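PDB 2QTP: peptide synthase from Silicibacter pomeroyi DSS-3, which is of unknown function but belongs to a family with a variant of the Bacillus chorismate mutase fold and may take part in amino-acid metabolism. Local coordinates for residues 12-17 with 26-31; 82-87 with 96-101; 130-135 with 149-154. All blocks are in the same frame, centred on the assembly; numbering follows the deposited sequence.

Interaction 1 of 3, residues 12-17 with 26-31; sequences IEETRI and PTRKAV
Glu13 and Thr15 pair with Lys29 and Thr27 in an antiparallel pairing of strands 5-15 and 21-37, within the mixed sheet of a chorismate-mutase-like fold. Four backbone bonds hold the register. Glu13 and Lys29 exchange two, and the one from Glu13 N to Lys29 O is 2.9 Å long. Thr15 and Thr27 exchange two more. Thr15 N to Thr27 O is nearly straight, at 171°, while the return bond from Thr27 N to Thr15 O is longer, at 3.2 Å.

Apolar contacts are modest. Glu14 and Arg28 lie side by side and touch through their aliphatic parts, with CG of Glu14 4.0 Å from CG of Arg28. Their charged planes are turned 84° apart. The guanidinium of Arg28 goes elsewhere, to a salt bridge with Asp171. Farther along, CG of Arg16 rests beside CG of Pro26.

The charged pair is Glu13 with Lys29. The lysine amine also bonds to Gly149 O. With CG trans to the backbone N (chi1 169°), the Glu13 chain runs alongside Lys29 on one face and leaves OE2 4.2 Å from Lys29 NZ, too far for a salt bridge. One water closes the gap: it donates to Glu13 OE2 and accepts from Lys29 NZ, each at 2.9 Å.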
# COMPACT_ATOMS: atom_id res chain seq x y z
N ILE A 12 9.32 4.92 -6.39
CA ILE A 12 9.98 5.97 -5.64
C ILE A 12 9.88 7.28 -6.43
O ILE A 12 10.06 7.30 -7.66
CB ILE A 12 11.49 5.71 -5.46
CG1 ILE A 12 11.76 4.31 -4.96
CG2 ILE A 12 12.07 6.72 -4.47
CD1 ILE A 12 13.23 4.09 -4.65
N GLU A 13 9.70 8.37 -5.72
CA GLU A 13 9.60 9.66 -6.35
C GLU A 13 10.45 10.68 -5.60
O GLU A 13 10.30 10.82 -4.39
CB GLU A 13 8.11 9.99 -6.40
CG GLU A 13 7.69 11.38 -6.78
CD GLU A 13 6.25 11.63 -6.32
OE1 GLU A 13 5.36 10.80 -6.68
OE2 GLU A 13 6.05 12.63 -5.56
N GLU A 14 11.36 11.35 -6.32
CA GLU A 14 12.20 12.38 -5.75
C GLU A 14 11.80 13.72 -6.30
O GLU A 14 11.78 13.90 -7.51
CB GLU A 14 13.68 12.23 -6.12
CG GLU A 14 14.27 10.86 -6.04
CD GLU A 14 15.76 10.87 -6.42
OE1 GLU A 14 16.37 11.97 -6.63
OE2 GLU A 14 16.30 9.74 -6.48
N THR A 15 11.58 14.67 -5.41
CA THR A 15 11.22 16.02 -5.79
C THR A 15 12.39 16.91 -5.51
O THR A 15 12.86 17.00 -4.37
CB THR A 15 10.05 16.51 -4.97
OG1 THR A 15 8.95 15.63 -5.19
CG2 THR A 15 9.69 17.92 -5.36
N ARG A 16 12.90 17.53 -6.57
CA ARG A 16 14.02 18.41 -6.48
C ARG A 16 13.62 19.89 -6.64
O ARG A 16 14.42 20.75 -6.32
CB ARG A 16 15.02 18.08 -7.58
CG ARG A 16 15.42 16.60 -7.70
CD ARG A 16 16.55 16.54 -8.73
NE ARG A 16 17.24 15.27 -8.76
CZ ARG A 16 18.28 15.00 -9.54
NH1 ARG A 16 18.77 15.93 -10.36
NH2 ARG A 16 18.84 13.79 -9.50
N ILE A 17 12.44 20.17 -7.20
CA ILE A 17 11.95 21.55 -7.34
C ILE A 17 10.49 21.51 -6.92
O ILE A 17 9.75 20.63 -7.33
CB ILE A 17 12.10 22.13 -8.78
CG1 ILE A 17 13.56 22.07 -9.24
CG2 ILE A 17 11.61 23.59 -8.86
CD1 ILE A 17 13.80 22.54 -10.67
N PRO A 26 16.78 16.48 -2.00
CA PRO A 26 15.45 16.17 -2.52
C PRO A 26 14.60 15.42 -1.52
O PRO A 26 15.13 14.60 -0.79
CB PRO A 26 15.74 15.23 -3.70
CG PRO A 26 17.09 15.68 -4.18
CD PRO A 26 17.84 16.01 -2.91
N THR A 27 13.30 15.70 -1.50
CA THR A 27 12.42 14.96 -0.66
C THR A 27 11.96 13.72 -1.44
O THR A 27 11.85 13.75 -2.66
CB THR A 27 11.27 15.83 -0.14
OG1 THR A 27 10.55 16.39 -1.24
CG2 THR A 27 11.83 16.96 0.72
N ARG A 28 11.74 12.62 -0.73
CA ARG A 28 11.44 11.37 -1.39
C ARG A 28 10.29 10.63 -0.77
O ARG A 28 10.10 10.65 0.45
CB ARG A 28 12.68 10.46 -1.41
CG ARG A 28 13.91 11.03 -2.09
CD ARG A 28 15.03 10.02 -2.11
NE ARG A 28 15.41 9.66 -0.74
CZ ARG A 28 16.05 8.55 -0.40
NH1 ARG A 28 16.39 7.64 -1.31
NH2 ARG A 28 16.35 8.35 0.87
N LYS A 29 9.52 9.96 -1.62
CA LYS A 29 8.42 9.12 -1.18
C LYS A 29 8.60 7.75 -1.83
O LYS A 29 9.04 7.66 -2.99
CB LYS A 29 7.07 9.67 -1.65
CG LYS A 29 6.82 11.13 -1.39
CD LYS A 29 5.41 11.45 -1.86
CE LYS A 29 4.98 12.86 -1.51
NZ LYS A 29 3.66 13.09 -2.14
N ALA A 30 8.26 6.70 -1.12
CA ALA A 30 8.31 5.36 -1.69
C ALA A 30 7.04 4.66 -1.32
O ALA A 30 6.47 4.92 -0.25
CB ALA A 30 9.53 4.58 -1.20
N VAL A 31 6.58 3.77 -2.20
CA VAL A 31 5.42 2.93 -1.92
C VAL A 31 5.69 1.53 -2.51
O VAL A 31 6.22 1.42 -3.60
CB VAL A 31 4.07 3.55 -2.44
CG1 VAL A 31 4.15 4.02 -3.83
CG2 VAL A 31 2.90 2.55 -2.29
O HOH W 1 3.30 12.26 -4.85

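Interaction 2 of 3, residues 82-87 with 96-101; sequences KSAMVG and AAILHP
Leu99, just after helix 92-98, packs against strand 79-86, on Lys82 CG, the backbone of Ser83 and the N and CB of Ala84. The end of the helix lies on the face of the strand that carries Lys82 and Ala84. The chain leaves the strand, forms the short helix and comes back over this face of the sheet.

The tight part is apolar. Leu99 splits its two methyls over the strand. CD2 lies 3.7 Å from the carbonyl carbon of Ser83, and CD1 lies 3.8 Å from Ala84 N. The CB of Ala84 points toward the helix end and meets two side chains, Ile98 CG2 at 3.8 Å and Leu99 CG at 3.9 Å. The small methyl probably lets the helix end come close. Ser83 turns its side chain away, and its hydroxyl bonds to Ser121 and to the backbone of Asp132.

The looser part lies toward Pro101 and His100. The Pro101 ring stays clear of the strand and touches Ala56 of helix 49-70. His100 is exposed, and its CB points away from the strand.

Lys82 links the two parts. With CG between the backbone N and the carbonyl carbon (chi1 63°), the extended chain runs alongside Leu99, antiparallel to it, and brings NZ to the turn after the helix. NZ donates to Leu99 O at 3.0 Å, tilted 34° from the carbonyl plane. Pro101 O is 2.8 Å from the same NZ. A methionine here would probably leave Leu99 O without its donor and free the turn after the helix to shift.

The amine of this buried lysine is thus met by Leu99 O, whose dipole probably eases its charge.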
# COMPACT_ATOMS: atom_id res chain seq x y z
N LYS A 82 -0.85 3.22 4.64
CA LYS A 82 -1.15 1.95 4.00
C LYS A 82 -2.57 1.98 3.42
O LYS A 82 -3.41 2.73 3.88
CB LYS A 82 -0.97 0.82 5.00
CG LYS A 82 -1.89 0.85 6.18
CD LYS A 82 -1.48 -0.19 7.21
CE LYS A 82 -2.52 -0.32 8.30
NZ LYS A 82 -2.08 -1.22 9.41
N SER A 83 -2.81 1.21 2.36
CA SER A 83 -4.11 1.15 1.73
C SER A 83 -4.28 -0.19 1.12
O SER A 83 -3.30 -0.88 0.88
CB SER A 83 -4.22 2.17 0.56
OG SER A 83 -4.36 3.44 1.07
N ALA A 84 -5.52 -0.52 0.77
CA ALA A 84 -5.79 -1.77 0.06
C ALA A 84 -6.99 -1.54 -0.88
O ALA A 84 -7.93 -0.82 -0.58
CB ALA A 84 -6.06 -2.93 1.03
N MSE A 85 -6.91 -2.13 -2.06
CA MSE A 85 -7.98 -2.07 -3.02
C MSE A 85 -8.38 -3.50 -3.28
O MSE A 85 -7.58 -4.32 -3.75
CB MSE A 85 -7.54 -1.41 -4.33
CG MSE A 85 -8.63 -1.25 -5.41
SE MSE A 85 -7.94 -0.51 -7.08
CE MSE A 85 -8.11 1.40 -6.66
N VAL A 86 -9.66 -3.77 -3.04
CA VAL A 86 -10.24 -5.09 -3.24
C VAL A 86 -10.77 -5.19 -4.67
O VAL A 86 -11.37 -4.25 -5.20
CB VAL A 86 -11.41 -5.34 -2.26
CG1 VAL A 86 -11.78 -6.82 -2.20
CG2 VAL A 86 -11.05 -4.83 -0.88
N GLY A 87 -10.54 -6.33 -5.31
CA GLY A 87 -11.16 -6.56 -6.61
C GLY A 87 -12.66 -6.78 -6.50
O GLY A 87 -13.22 -7.04 -5.40
N ALA A 96 -10.44 -4.06 4.84
CA ALA A 96 -10.33 -3.76 6.28
C ALA A 96 -9.48 -4.80 7.02
O ALA A 96 -8.60 -4.44 7.82
CB ALA A 96 -11.68 -3.65 6.89
N ALA A 97 -9.74 -6.08 6.76
CA ALA A 97 -9.07 -7.17 7.45
C ALA A 97 -7.61 -7.16 7.12
O ALA A 97 -6.76 -7.26 7.99
CB ALA A 97 -9.71 -8.53 7.06
N ILE A 98 -7.31 -7.08 5.83
CA ILE A 98 -5.92 -7.06 5.39
C ILE A 98 -5.14 -5.87 6.02
O ILE A 98 -3.99 -6.03 6.39
CB ILE A 98 -5.77 -7.22 3.81
CG1 ILE A 98 -4.76 -8.34 3.52
CG2 ILE A 98 -5.43 -5.95 3.18
CD1 ILE A 98 -4.49 -8.62 2.11
N LEU A 99 -5.79 -4.75 6.29
CA LEU A 99 -5.16 -3.57 6.90
C LEU A 99 -5.22 -3.48 8.42
O LEU A 99 -4.72 -2.53 9.02
CB LEU A 99 -5.87 -2.30 6.36
CG LEU A 99 -5.73 -2.01 4.84
CD1 LEU A 99 -6.61 -0.82 4.43
CD2 LEU A 99 -4.26 -1.83 4.42
N HIS A 100 -5.87 -4.45 9.04
CA HIS A 100 -6.12 -4.44 10.49
C HIS A 100 -4.86 -4.44 11.37
O HIS A 100 -4.72 -3.59 12.23
CB HIS A 100 -7.03 -5.61 10.84
CG HIS A 100 -7.29 -5.74 12.30
ND1 HIS A 100 -8.25 -5.00 12.95
CD2 HIS A 100 -6.67 -6.49 13.25
CE1 HIS A 100 -8.22 -5.30 14.24
NE2 HIS A 100 -7.27 -6.20 14.45
N PRO A 101 -3.92 -5.37 11.15
CA PRO A 101 -2.74 -5.38 12.02
C PRO A 101 -1.90 -4.14 11.94
O PRO A 101 -1.78 -3.57 10.87
CB PRO A 101 -1.93 -6.57 11.49
CG PRO A 101 -2.45 -6.84 10.15
CD PRO A 101 -3.89 -6.50 10.21

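Interaction 3 of 3, residues 130-135 with 149-154; sequences VLDVPL and GIEVRL
Val133 and Val152 lean across each other on the inner face of a two-stranded antiparallel sheet. Their CG2 methyls are 4.2 Å apart. Val133 CB also faces Ile150 CG2. That branch lies between the backbone N and carbonyl carbon of Ile150, while CG1 is anti to N (chi1 178°) and carries the tip away from Val133. Leu131 CB meets Val152 CG2 at 4.0 Å. At the far end, Leu135 CD1 reaches over the backbone of Gly149. This row of side chains faces the larger sheet: Leu131 and Val133 touch Ser83, Ile150 and Val152 touch Val31.

The other face carries Asp132 and Glu151, both exposed. Their carboxylates stand at 90° to each other. Asp132 OD2 is 3.7 Å from Glu151 OE2, and these like charges probably disfavour a closer approach. Glu151 also crosses Val130, whose CG1 lies 3.7 Å from its CB. Val130 CG2 passes over the aliphatic part of Arg153, while the guanidinium bonds to Gly128 O. Gly149 pairs with Pro134, their CA atoms 4.4 Å apart, with Asp132 OD1 nearby.

Backbone bonds join the two strands. Leu131 and Val152 exchange two, of which Leu131 N to Val152 O is 2.8 Å and nearly straight, at 176°. Val133 and Ile150 exchange two more, of which Val133 N to Ile150 O is 2.8 Å.

A two-stranded antiparallel sheet with an apolar face (Leu131, Val133, Ile150, Val152) on the larger sheet and Asp132 and Glu151 on the other is a plain amphipathic layer of this alpha/beta fold.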
# COMPACT_ATOMS: atom_id res chain seq x y z
N VAL A 130 -6.48 3.76 -9.93
CA VAL A 130 -5.56 4.42 -9.02
C VAL A 130 -5.99 4.31 -7.56
O VAL A 130 -7.15 4.51 -7.21
CB VAL A 130 -5.35 5.92 -9.41
CG1 VAL A 130 -4.58 6.64 -8.33
CG2 VAL A 130 -4.68 6.04 -10.81
N LEU A 131 -5.04 3.93 -6.70
CA LEU A 131 -5.27 3.84 -5.26
C LEU A 131 -4.44 4.95 -4.63
O LEU A 131 -3.24 5.05 -4.88
CB LEU A 131 -4.80 2.46 -4.71
CG LEU A 131 -4.84 2.13 -3.22
CD1 LEU A 131 -6.27 2.11 -2.64
CD2 LEU A 131 -4.11 0.76 -3.00
N ASP A 132 -5.09 5.77 -3.82
CA ASP A 132 -4.42 6.83 -3.14
C ASP A 132 -3.96 6.32 -1.77
O ASP A 132 -4.77 5.87 -0.98
CB ASP A 132 -5.37 8.00 -2.97
CG ASP A 132 -4.70 9.35 -3.20
OD1 ASP A 132 -3.57 9.63 -2.67
OD2 ASP A 132 -5.35 10.15 -3.93
N VAL A 133 -2.65 6.32 -1.53
CA VAL A 133 -2.11 5.87 -0.25
C VAL A 133 -1.86 7.10 0.65
O VAL A 133 -1.07 7.95 0.32
CB VAL A 133 -0.82 5.07 -0.42
CG1 VAL A 133 -0.45 4.39 0.93
CG2 VAL A 133 -0.97 4.06 -1.55
N PRO A 134 -2.57 7.20 1.76
CA PRO A 134 -2.39 8.34 2.65
C PRO A 134 -1.02 8.34 3.35
O PRO A 134 -0.39 7.29 3.49
CB PRO A 134 -3.53 8.17 3.65
CG PRO A 134 -3.90 6.78 3.60
CD PRO A 134 -3.57 6.25 2.27
N LEU A 135 -0.53 9.50 3.74
CA LEU A 135 0.76 9.62 4.43
C LEU A 135 0.57 10.52 5.64
O LEU A 135 0.34 11.72 5.51
CB LEU A 135 1.84 10.21 3.51
CG LEU A 135 2.47 9.29 2.46
CD1 LEU A 135 3.30 10.12 1.45
CD2 LEU A 135 3.33 8.24 3.12
N GLY A 149 -0.24 12.32 0.27
CA GLY A 149 -0.42 10.99 -0.26
C GLY A 149 0.41 10.65 -1.48
O GLY A 149 1.13 11.49 -2.03
N ILE A 150 0.34 9.40 -1.89
CA ILE A 150 0.98 9.00 -3.12
C ILE A 150 0.03 8.06 -3.86
O ILE A 150 -0.61 7.21 -3.25
CB ILE A 150 2.41 8.39 -2.86
CG1 ILE A 150 3.06 7.92 -4.20
CG2 ILE A 150 2.35 7.26 -1.80
CD1 ILE A 150 4.65 7.84 -4.18
N GLU A 151 -0.08 8.24 -5.16
CA GLU A 151 -0.94 7.42 -5.99
C GLU A 151 -0.18 6.25 -6.53
O GLU A 151 0.97 6.37 -6.95
CB GLU A 151 -1.52 8.26 -7.12
CG GLU A 151 -2.42 9.33 -6.57
CD GLU A 151 -3.09 10.18 -7.61
OE1 GLU A 151 -2.80 10.04 -8.78
OE2 GLU A 151 -3.94 11.02 -7.26
N VAL A 152 -0.83 5.10 -6.55
CA VAL A 152 -0.26 3.91 -7.16
C VAL A 152 -1.30 3.26 -8.04
O VAL A 152 -2.50 3.38 -7.81
CB VAL A 152 0.24 2.85 -6.11
CG1 VAL A 152 1.20 3.46 -5.15
CG2 VAL A 152 -0.90 2.24 -5.33
N ARG A 153 -0.82 2.61 -9.10
CA ARG A 153 -1.68 1.75 -9.90
C ARG A 153 -0.88 0.69 -10.57
O ARG A 153 0.32 0.81 -10.67
CB ARG A 153 -2.51 2.50 -10.91
CG ARG A 153 -1.78 3.14 -12.01
CD ARG A 153 -2.75 3.32 -13.21
NE ARG A 153 -1.94 3.01 -14.35
CZ ARG A 153 -2.30 2.30 -15.39
NH1 ARG A 153 -3.51 1.81 -15.58
NH2 ARG A 153 -1.38 2.12 -16.30
N LEU A 154 -1.53 -0.39 -10.95
CA LEU A 154 -0.90 -1.41 -11.78
C LEU A 154 -1.92 -1.70 -12.89
O LEU A 154 -3.12 -1.90 -12.59
CB LEU A 154 -0.61 -2.66 -10.96
CG LEU A 154 0.51 -2.57 -9.93
CD1 LEU A 154 0.50 -3.83 -9.01
CD2 LEU A 154 1.86 -2.37 -10.61

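Overall arrangement
Interaction 3 sits between the other two and touches both. Its centre is about 14 Å from that of interaction 1 and about 13 Å from that of interaction 2. On the side of interaction 1, Val31 CG1 packs on Val152 CG1, next to the bond of Lys29 to Gly149. On the other flank, Met85 packs near Val130, and Ser83 bonds to Asp132. Interactions 1 and 2 do not touch: their nearest atoms are about 7 Å apart. Their centres are about 25 Å apart on opposite sides of the chain's centre, yet both reach the same mixed sheet. The two-stranded sheet of interaction 3 overlies that sheet, while the 96-101 segment covers strand 79-86 from the helical side.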